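Local coordinates for protein peptidyl-prolyl cis-trans isomerase ([Pseudomonas syringae] pv. tomato str. DC3000, PDB 5XB0) that probably catalyses the cis-trans isomerisation of peptide bonds preceding proline, through the FKBP-type domain contained in this C-terminal piece of the longer protein, at residues 75-78 against 79-82; 90-94 against 95-99; 99-103 against 104-108; 114-117 against 118-122. All coordinates share one frame; numbering follows the deposited sequence.

Contact 1: residues 75-78 against 79-82; sequences FRLD and SVIS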
loop_
_atom_site.group_PDB
_atom_site.type_symbol
_atom_site.label_atom_id
_atom_site.label_comp_id
_atom_site.label_asym_id
_atom_site.label_seq_id
_atom_site.Cartn_x
_atom_site.Cartn_y
_atom_site.Cartn_z
ATOM N N PHE A 75 6.342 4.256 -12.021
ATOM C CA PHE A 75 5.116 3.464 -12.211
ATOM C C PHE A 75 3.977 4.348 -12.706
ATOM O O PHE A 75 3.853 5.494 -12.285
ATOM C CB PHE A 75 4.675 2.803 -10.906
ATOM C CG PHE A 75 5.634 1.797 -10.371
ATOM C CD1 PHE A 75 5.746 0.545 -10.960
ATOM C CD2 PHE A 75 6.417 2.089 -9.269
ATOM C CE1 PHE A 75 6.626 -0.392 -10.453
ATOM C CE2 PHE A 75 7.299 1.153 -8.760
ATOM C CZ PHE A 75 7.403 -0.090 -9.355
ATOM N N ARG A 76 3.132 3.811 -13.580
ATOM C CA ARG A 76 1.874 4.472 -13.922
ATOM C C ARG A 76 0.845 4.205 -12.837
ATOM O O ARG A 76 0.604 3.047 -12.482
ATOM C CB ARG A 76 1.345 3.981 -15.273
ATOM C CG ARG A 76 2.134 4.484 -16.444
ATOM C CD ARG A 76 1.610 3.937 -17.751
ATOM N NE ARG A 76 0.205 4.269 -17.959
ATOM C CZ ARG A 76 -0.333 4.498 -19.153
ATOM N NH1 ARG A 76 0.425 4.444 -20.242
ATOM N NH2 ARG A 76 -1.620 4.791 -19.257
ATOM N N LEU A 77 0.241 5.261 -12.304
ATOM C CA LEU A 77 -0.784 5.079 -11.273
ATOM C C LEU A 77 -1.996 4.295 -11.774
ATOM O O LEU A 77 -2.672 3.633 -10.984
ATOM C CB LEU A 77 -1.242 6.431 -10.722
ATOM C CG LEU A 77 -0.358 7.028 -9.632
ATOM C CD1 LEU A 77 -1.104 8.144 -8.930
ATOM C CD2 LEU A 77 0.092 5.968 -8.628
ATOM N N ASP A 78 -2.283 4.354 -13.073
ATOM C CA ASP A 78 -3.436 3.626 -13.589
ATOM C C ASP A 78 -3.134 2.144 -13.810
ATOM O O ASP A 78 -3.992 1.391 -14.291
ATOM C CB ASP A 78 -3.973 4.266 -14.889
ATOM C CG ASP A 78 -2.988 4.221 -16.063
ATOM O OD1 ASP A 78 -1.965 3.498 -16.029
ATOM O OD2 ASP A 78 -3.265 4.933 -17.056
ATOM N N SER A 79 -1.927 1.713 -13.451
ATOM C CA SER A 79 -1.500 0.366 -13.796
ATOM C C SER A 79 -0.913 -0.402 -12.622
ATOM O O SER A 79 -0.305 -1.460 -12.807
ATOM C CB SER A 79 -0.477 0.417 -14.930
ATOM O OG SER A 79 -1.073 0.910 -16.109
ATOM N N VAL A 80 -1.102 0.123 -11.419
ATOM C CA VAL A 80 -0.642 -0.526 -10.196
ATOM C C VAL A 80 -1.849 -0.965 -9.361
ATOM O O VAL A 80 -2.999 -0.731 -9.754
ATOM C CB VAL A 80 0.261 0.407 -9.352
ATOM C CG1 VAL A 80 1.572 0.679 -10.085
ATOM C CG2 VAL A 80 -0.463 1.702 -9.032
ATOM N N ILE A 81 -1.600 -1.603 -8.220
ATOM C CA ILE A 81 -2.718 -2.018 -7.371
ATOM C C ILE A 81 -3.538 -0.788 -7.001
ATOM O O ILE A 81 -3.001 0.317 -6.859
ATOM C CB ILE A 81 -2.273 -2.766 -6.089
ATOM C CG1 ILE A 81 -1.230 -1.970 -5.320
ATOM C CG2 ILE A 81 -1.731 -4.162 -6.434
ATOM C CD1 ILE A 81 -0.957 -2.515 -3.933
ATOM N N SER A 82 -4.848 -0.968 -6.886
ATOM C CA SER A 82 -5.728 0.183 -6.775
ATOM C C SER A 82 -5.479 0.988 -5.502
ATOM O O SER A 82 -5.735 2.185 -5.486
ATOM C CB SER A 82 -7.197 -0.255 -6.879
ATOM O OG SER A 82 -7.504 -1.272 -5.957
#

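Contact 2: residues 90-94 against 95-99; sequences NMPTG and AKWRL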
loop_
_atom_site.group_PDB
_atom_site.type_symbol
_atom_site.label_atom_id
_atom_site.label_comp_id
_atom_site.label_asym_id
_atom_site.label_seq_id
_atom_site.Cartn_x
_atom_site.Cartn_y
_atom_site.Cartn_z
ATOM N N ASN A 90 -2.724 11.614 -2.974
ATOM C CA ASN A 90 -2.664 12.493 -1.814
ATOM C C ASN A 90 -1.251 12.892 -1.431
ATOM O O ASN A 90 -1.051 13.764 -0.576
ATOM C CB ASN A 90 -3.308 11.806 -0.616
ATOM C CG ASN A 90 -4.764 11.517 -0.838
ATOM O OD1 ASN A 90 -5.582 12.429 -0.822
ATOM N ND2 ASN A 90 -5.098 10.248 -1.053
ATOM N N MET A 91 -0.272 12.244 -2.051
ATOM C CA MET A 91 1.092 12.282 -1.543
ATOM C C MET A 91 1.960 13.317 -2.249
ATOM O O MET A 91 2.125 13.262 -3.460
ATOM C CB MET A 91 1.725 10.900 -1.689
ATOM C CG MET A 91 3.038 10.776 -0.952
ATOM S SD MET A 91 3.688 9.100 -1.057
ATOM C CE MET A 91 5.107 9.230 0.035
ATOM N N PRO A 92 2.524 14.272 -1.493
ATOM C CA PRO A 92 3.393 15.280 -2.113
ATOM C C PRO A 92 4.811 14.752 -2.344
ATOM O O PRO A 92 5.318 13.982 -1.526
ATOM C CB PRO A 92 3.392 16.423 -1.093
ATOM C CG PRO A 92 3.163 15.748 0.214
ATOM C CD PRO A 92 2.320 14.518 -0.054
ATOM N N THR A 93 5.434 15.165 -3.442
ATOM C CA THR A 93 6.815 14.774 -3.703
ATOM C C THR A 93 7.696 15.153 -2.512
ATOM O O THR A 93 7.553 16.235 -1.939
ATOM C CB THR A 93 7.333 15.415 -4.985
ATOM O OG1 THR A 93 6.540 14.954 -6.091
ATOM C CG2 THR A 93 8.773 15.037 -5.229
ATOM N N GLY A 94 8.568 14.238 -2.101
ATOM C CA GLY A 94 9.425 14.474 -0.951
ATOM C C GLY A 94 8.961 13.762 0.312
ATOM O O GLY A 94 9.742 13.553 1.251
ATOM N N ALA A 95 7.690 13.396 0.359
ATOM C CA ALA A 95 7.169 12.721 1.546
ATOM C C ALA A 95 7.647 11.268 1.629
ATOM O O ALA A 95 8.019 10.660 0.618
ATOM C CB ALA A 95 5.649 12.770 1.564
ATOM N N LYS A 96 7.635 10.735 2.849
ATOM C CA LYS A 96 7.824 9.304 3.110
ATOM C C LYS A 96 6.623 8.849 3.923
ATOM O O LYS A 96 6.376 9.375 5.020
ATOM C CB LYS A 96 9.121 9.020 3.879
ATOM C CG LYS A 96 10.397 9.502 3.199
ATOM C CD LYS A 96 11.619 8.767 3.768
ATOM C CE LYS A 96 12.877 9.626 3.732
ATOM N NZ LYS A 96 12.813 10.741 4.723
ATOM N N TRP A 97 5.877 7.892 3.376
ATOM C CA TRP A 97 4.627 7.405 3.954
ATOM C C TRP A 97 4.641 5.909 4.209
ATOM O O TRP A 97 5.226 5.149 3.436
ATOM C CB TRP A 97 3.447 7.711 3.026
ATOM C CG TRP A 97 2.948 9.117 3.088
ATOM C CD1 TRP A 97 3.503 10.164 3.771
ATOM C CD2 TRP A 97 1.771 9.626 2.456
ATOM N NE1 TRP A 97 2.739 11.300 3.600
ATOM C CE2 TRP A 97 1.664 10.990 2.809
ATOM C CE3 TRP A 97 0.783 9.056 1.633
ATOM C CZ2 TRP A 97 0.626 11.805 2.349
ATOM C CZ3 TRP A 97 -0.260 9.862 1.197
ATOM C CH2 TRP A 97 -0.324 11.221 1.558
ATOM N N ARG A 98 3.971 5.497 5.284
ATOM C CA ARG A 98 3.613 4.106 5.502
ATOM C C ARG A 98 2.162 3.942 5.087
ATOM O O ARG A 98 1.308 4.733 5.489
ATOM C CB ARG A 98 3.824 3.712 6.971
ATOM C CG ARG A 98 3.352 2.300 7.329
ATOM C CD ARG A 98 3.832 1.971 8.746
ATOM N NE ARG A 98 3.654 0.578 9.144
ATOM C CZ ARG A 98 2.525 0.116 9.664
ATOM N NH1 ARG A 98 1.494 0.939 9.799
ATOM N NH2 ARG A 98 2.418 -1.161 10.028
ATOM N N LEU A 99 1.899 2.970 4.226
ATOM C CA LEU A 99 0.537 2.653 3.800
ATOM C C LEU A 99 0.183 1.242 4.198
ATOM O O LEU A 99 0.941 0.317 3.920
ATOM C CB LEU A 99 0.381 2.783 2.281
ATOM C CG LEU A 99 0.621 4.136 1.631
ATOM C CD1 LEU A 99 0.366 4.028 0.125
ATOM C CD2 LEU A 99 -0.283 5.202 2.252
#

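Contact 3: residues 99-103 against 104-108; sequences LVIPS and DQAYG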
loop_
_atom_site.group_PDB
_atom_site.type_symbol
_atom_site.label_atom_id
_atom_site.label_comp_id
_atom_site.label_asym_id
_atom_site.label_seq_id
_atom_site.Cartn_x
_atom_site.Cartn_y
_atom_site.Cartn_z
ATOM N N LEU A 99 1.899 2.970 4.226
ATOM C CA LEU A 99 0.537 2.653 3.800
ATOM C C LEU A 99 0.183 1.242 4.198
ATOM O O LEU A 99 0.941 0.317 3.920
ATOM C CB LEU A 99 0.381 2.783 2.281
ATOM C CG LEU A 99 0.621 4.136 1.631
ATOM C CD1 LEU A 99 0.366 4.028 0.125
ATOM C CD2 LEU A 99 -0.283 5.202 2.252
ATOM N N VAL A 100 -0.982 1.063 4.805
ATOM C CA VAL A 100 -1.521 -0.271 5.028
ATOM C C VAL A 100 -2.726 -0.408 4.119
ATOM O O VAL A 100 -3.664 0.377 4.209
ATOM C CB VAL A 100 -1.932 -0.513 6.493
ATOM C CG1 VAL A 100 -2.380 -1.956 6.684
ATOM C CG2 VAL A 100 -0.767 -0.211 7.427
ATOM N N ILE A 101 -2.681 -1.396 3.236
ATOM C CA ILE A 101 -3.663 -1.513 2.163
ATOM C C ILE A 101 -4.460 -2.797 2.343
ATOM O O ILE A 101 -3.878 -3.891 2.378
ATOM C CB ILE A 101 -2.952 -1.488 0.782
ATOM C CG1 ILE A 101 -2.128 -0.194 0.669
ATOM C CG2 ILE A 101 -3.945 -1.616 -0.361
ATOM C CD1 ILE A 101 -1.324 -0.071 -0.602
ATOM N N PRO A 102 -5.795 -2.680 2.468
ATOM C CA PRO A 102 -6.623 -3.890 2.595
ATOM C C PRO A 102 -6.530 -4.749 1.358
ATOM O O PRO A 102 -6.245 -4.236 0.268
ATOM C CB PRO A 102 -8.050 -3.343 2.786
ATOM C CG PRO A 102 -8.013 -1.985 2.189
ATOM C CD PRO A 102 -6.608 -1.453 2.406
ATOM N N SER A 103 -6.738 -6.052 1.518
ATOM C CA SER A 103 -6.499 -6.950 0.400
ATOM C C SER A 103 -7.408 -6.612 -0.770
ATOM O O SER A 103 -7.008 -6.824 -1.918
ATOM C CB SER A 103 -6.664 -8.422 0.802
ATOM O OG SER A 103 -8.019 -8.774 0.994
ATOM N N ASP A 104 -8.597 -6.049 -0.526
ATOM C CA ASP A 104 -9.465 -5.762 -1.672
ATOM C C ASP A 104 -8.972 -4.550 -2.481
ATOM O O ASP A 104 -9.518 -4.238 -3.537
ATOM C CB ASP A 104 -10.951 -5.606 -1.260
ATOM C CG ASP A 104 -11.224 -4.465 -0.286
ATOM O OD1 ASP A 104 -10.420 -3.527 -0.171
ATOM O OD2 ASP A 104 -12.314 -4.504 0.346
ATOM N N GLN A 105 -7.905 -3.906 -2.007
ATOM C CA GLN A 105 -7.257 -2.842 -2.764
ATOM C C GLN A 105 -5.847 -3.257 -3.174
ATOM O O GLN A 105 -5.043 -2.434 -3.617
ATOM C CB GLN A 105 -7.231 -1.549 -1.941
ATOM C CG GLN A 105 -8.587 -0.911 -1.791
ATOM C CD GLN A 105 -9.028 -0.263 -3.092
ATOM O OE1 GLN A 105 -8.219 0.349 -3.785
ATOM N NE2 GLN A 105 -10.287 -0.410 -3.432
ATOM N N ALA A 106 -5.562 -4.546 -3.029
ATOM C CA ALA A 106 -4.261 -5.113 -3.372
ATOM C C ALA A 106 -4.496 -6.352 -4.245
ATOM O O ALA A 106 -5.014 -6.223 -5.363
ATOM C CB ALA A 106 -3.484 -5.445 -2.121
ATOM N N TYR A 107 -4.178 -7.549 -3.753
ATOM C CA TYR A 107 -4.344 -8.747 -4.591
ATOM C C TYR A 107 -5.577 -9.588 -4.239
ATOM O O TYR A 107 -5.830 -10.612 -4.876
ATOM C CB TYR A 107 -3.080 -9.617 -4.539
ATOM C CG TYR A 107 -1.879 -8.897 -5.122
ATOM C CD1 TYR A 107 -1.697 -8.817 -6.497
ATOM C CD2 TYR A 107 -0.969 -8.245 -4.303
ATOM C CE1 TYR A 107 -0.620 -8.134 -7.036
ATOM C CE2 TYR A 107 0.117 -7.555 -4.840
ATOM C CZ TYR A 107 0.276 -7.506 -6.201
ATOM O OH TYR A 107 1.344 -6.826 -6.745
ATOM N N GLY A 108 -6.336 -9.156 -3.235
ATOM C CA GLY A 108 -7.679 -9.685 -3.021
ATOM C C GLY A 108 -7.774 -11.176 -2.737
ATOM O O GLY A 108 -6.863 -11.779 -2.168
#

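Contact 4: residues 114-117 against 118-122; sequences DLID and PFTPL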
loop_
_atom_site.group_PDB
_atom_site.type_symbol
_atom_site.label_atom_id
_atom_site.label_comp_id
_atom_site.label_asym_id
_atom_site.label_seq_id
_atom_site.Cartn_x
_atom_site.Cartn_y
_atom_site.Cartn_z
ATOM N N ASP A 114 1.579 -18.569 -4.810
ATOM C CA ASP A 114 2.073 -18.950 -3.493
ATOM C C ASP A 114 2.884 -17.841 -2.820
ATOM O O ASP A 114 3.322 -18.006 -1.683
ATOM C CB ASP A 114 2.923 -20.219 -3.600
ATOM C CG ASP A 114 2.122 -21.423 -4.062
ATOM O OD1 ASP A 114 0.874 -21.387 -3.984
ATOM O OD2 ASP A 114 2.748 -22.412 -4.502
ATOM N N LEU A 115 3.069 -16.713 -3.509
ATOM C CA LEU A 115 3.884 -15.608 -2.991
ATOM C C LEU A 115 3.103 -14.677 -2.050
ATOM O O LEU A 115 3.650 -14.175 -1.067
ATOM C CB LEU A 115 4.478 -14.803 -4.151
ATOM C CG LEU A 115 5.367 -15.643 -5.077
ATOM C CD1 LEU A 115 5.885 -14.824 -6.236
ATOM C CD2 LEU A 115 6.520 -16.250 -4.297
ATOM N N ILE A 116 1.830 -14.440 -2.358
ATOM C CA ILE A 116 0.956 -13.671 -1.475
ATOM C C ILE A 116 -0.357 -14.422 -1.358
ATOM O O ILE A 116 -0.992 -14.706 -2.367
ATOM C CB ILE A 116 0.700 -12.236 -1.992
ATOM C CG1 ILE A 116 2.022 -11.462 -2.111
ATOM C CG2 ILE A 116 -0.246 -11.485 -1.063
ATOM C CD1 ILE A 116 1.857 -10.062 -2.685
ATOM N N ASP A 117 -0.741 -14.783 -0.133
ATOM C CA ASP A 117 -1.947 -15.573 0.078
ATOM C C ASP A 117 -3.196 -14.743 -0.206
ATOM O O ASP A 117 -3.155 -13.511 -0.174
ATOM C CB ASP A 117 -2.005 -16.102 1.515
ATOM C CG ASP A 117 -0.945 -17.147 1.803
ATOM O OD1 ASP A 117 -0.427 -17.751 0.845
ATOM O OD2 ASP A 117 -0.642 -17.357 2.993
ATOM N N PRO A 118 -4.314 -15.414 -0.488
ATOM C CA PRO A 118 -5.608 -14.729 -0.505
ATOM C C PRO A 118 -5.827 -13.903 0.763
ATOM O O PRO A 118 -5.384 -14.306 1.839
ATOM C CB PRO A 118 -6.610 -15.891 -0.584
ATOM C CG PRO A 118 -5.849 -16.953 -1.340
ATOM C CD PRO A 118 -4.441 -16.840 -0.834
ATOM N N PHE A 119 -6.473 -12.749 0.620
ATOM C CA PHE A 119 -6.928 -11.947 1.754
ATOM C C PHE A 119 -5.785 -11.472 2.637
ATOM O O PHE A 119 -5.889 -11.461 3.864
ATOM C CB PHE A 119 -7.953 -12.737 2.577
ATOM C CG PHE A 119 -9.072 -13.282 1.745
ATOM C CD1 PHE A 119 -9.897 -12.420 1.053
ATOM C CD2 PHE A 119 -9.260 -14.644 1.606
ATOM C CE1 PHE A 119 -10.921 -12.912 0.260
ATOM C CE2 PHE A 119 -10.290 -15.147 0.818
ATOM C CZ PHE A 119 -11.120 -14.279 0.148
ATOM N N THR A 120 -4.708 -11.044 1.991
ATOM C CA THR A 120 -3.552 -10.523 2.711
ATOM C C THR A 120 -3.457 -9.004 2.565
ATOM O O THR A 120 -3.175 -8.497 1.476
ATOM C CB THR A 120 -2.258 -11.161 2.204
ATOM O OG1 THR A 120 -2.348 -12.585 2.324
ATOM C CG2 THR A 120 -1.064 -10.678 3.003
ATOM N N PRO A 121 -3.693 -8.268 3.660
ATOM C CA PRO A 121 -3.387 -6.833 3.628
ATOM C C PRO A 121 -1.882 -6.607 3.464
ATOM O O PRO A 121 -1.090 -7.439 3.895
ATOM C CB PRO A 121 -3.894 -6.330 4.982
ATOM C CG PRO A 121 -3.894 -7.541 5.870
ATOM C CD PRO A 121 -4.090 -8.746 4.996
ATOM N N LEU A 122 -1.495 -5.511 2.823
ATOM C CA LEU A 122 -0.081 -5.259 2.537
ATOM C C LEU A 122 0.392 -3.993 3.229
ATOM O O LEU A 122 -0.362 -3.029 3.338
ATOM C CB LEU A 122 0.149 -5.139 1.031
ATOM C CG LEU A 122 -0.321 -6.326 0.184
ATOM C CD1 LEU A 122 -0.013 -6.078 -1.292
ATOM C CD2 LEU A 122 0.357 -7.601 0.678
HETATM O O HOH W 1 -4.254 -11.189 -1.198
#

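Contact 1: residues 75-78 against 79-82
The chain leaves strand 73-76 through a tight turn in which S79 N donates to R76 O at 3.0 Å, and the backbone angles of L77 and D78 are those of a type I turn. S79 N reaches this oxygen from above the carbonyl plane, 58° out of it. A salt bridge spans the outer side of the turn. The guanidinium of R76 grips the carboxylate of D78 side-on, with NH2 in line with the syn lone pair of OD2 at 2.8 Å and NE on the syn side of OD1 at 3.0 Å, this oxygen lying 20° out of the guanidinium plane. A bend at chi3 (58°) turns the arginine head so that its NE/NH2 edge faces the carboxylate. S79 OG then donates to the same OD1 at 2.7 Å from the anti side, well out of the carboxylate plane, which gives that oxygen two donors. On the inner side V80 spreads its two branches over the backbone just passed: CG1 lies 3.8 Å from F75 CB, while CG2 packs 3.5 Å from L77 O. L77 starts away from V80 and packs on V52 and L88, though its CD2 still lies 4.3 Å from V80 CG2. I81 is the N-cap of helix 82-87 and gives its N to a bound tartaric acid. The aspartate is thus fixed in rotation by arginine and serine, which would be expected to stabilise its negative charge on the exposed side of the turn.

Contact 2: residues 90-94 against 95-99
M91 lies across one face of the W97 indole, and this is the first shell of the contact. Its CG sits 3.8 Å from the centroid of the six-membered ring of W97, only 10° off the normal, a CH-pi contact over the face. SD follows at an oblique 4.5 Å from the same W97 centroid, a Met-aromatic contact, and the methyl CE travels on to A95 O at 3.3 Å. The chain can sweep the ring in this way because M91 CG stands anti to the backbone N (chi1 -169°) and the torsions beyond stay extended. N90 CB comes in at the rim of the indole, in its plane, 3.7 Å from W97 CH2. In the next shell a type II turn from P92 to A95 folds the backbone back, closed by A95 N to P92 O at 3.1 Å. G94 takes the positive phi (103°) usual for the third position of such a turn. P92 CD touches both A95 CB and the indole. Farther out, W97 NE1 donates to E37 OE2 and the ring packs on M35. The turn thus joins the loop after helix 82-87 to strand 96-101, which lies between strands 34-37 and 122-132 of the sheet.

Contact 3: residues 99-103 against 104-108
The flat groups joining P102 and S103 to Q105 and A106 are two peptide carbonyls, each met from above its plane. Q105 N stands 47° out of the plane of the P102 carbonyl at 2.8 Å from P102 O, and A106 N stands 68° out of that of S103 at 2.9 Å from S103 O. Such successive bonds between residues three apart make a single turn of 3-10 helix, by which strand 96-101 of the FKBP fold passes into the loop that follows it. D104 OD1 lies 3.7 Å from P102 CG, the two side chains meeting at a slant. The Q105 side chain starts out beside that proline and then bends at chi2 (-73°), carrying its amide oxygen to S82 OG. I101 fills the inner side: its CG2 branch meets Q105 CB at 3.6 Å and A106 CB at 4.2 Å, while the residue also packs on W84 of helix 82-87. Y107 leads away from the turn and packs on I81 and L122, and its hydroxyl makes a weak hydrogen bond to a bound tartaric acid. S103 OG goes to E13 of helix 6-21, tying the turn to that helix. S103 O takes a further but weak bond, from G108 N at 2.8 Å.

Contact 4: residues 114-117 against 118-122
T120 folds back on D117 and I116 in the loop of the FKBP fold that leads into strand 122-132, just after a classic beta bulge at L115 and I116. Its CB meets I116 CG2 at 3.9 Å, an oblique crossing of two branched side chains. One branch from there is OG1, which donates to D117 O at 2.8 Å, coming from above the carbonyl plane, 53° out of it. With OG1 anti to the carbonyl carbon (chi1 -57°), the hydroxyl is set beside the backbone N and faces back along the loop. A water lies in the same turn: it donates to D117 O at 2.8 Å and accepts from T120 N at 3.2 Å, so the carbonyl oxygen is held by two donors and the residue closing the turn by its side chain and its backbone alike. F119, at the bend between them, takes positive phi (62°) and packs its side chain on T6 and L10 of helix 6-21. The threonine also touches P61. Past the threonine, I116 and L122 meet on the inner side of the loop, both resting on F66 of strand 65-68. I116 CG2 also reaches L122 CD2 at 4.3 Å.

In the fold
Contacts 1 and 3 border one pocket, and contact 4 approaches it through L122, whereas contact 2 lies at the far end of strand 96-101, its centre about 24 Å from that of contact 4. A bound tartaric acid, probably from crystallisation, marks the pocket: it lies about 3 Å from the side chains of V80 in contact 1 and Y107 in contact 3, and about 5 Å from that of L122, consistent with the substrate site of FKBP enzymes. Contacts 1 and 3 meet directly, I81 CG2 lying 3.9 Å from Y107 CZ. Contacts 3 and 4, with centres about 9 Å apart, are joined by I101 N to L122 O at 2.8 Å and F119 N to G108 O at 3.0 Å. L99 belongs to both contacts 2 and 3.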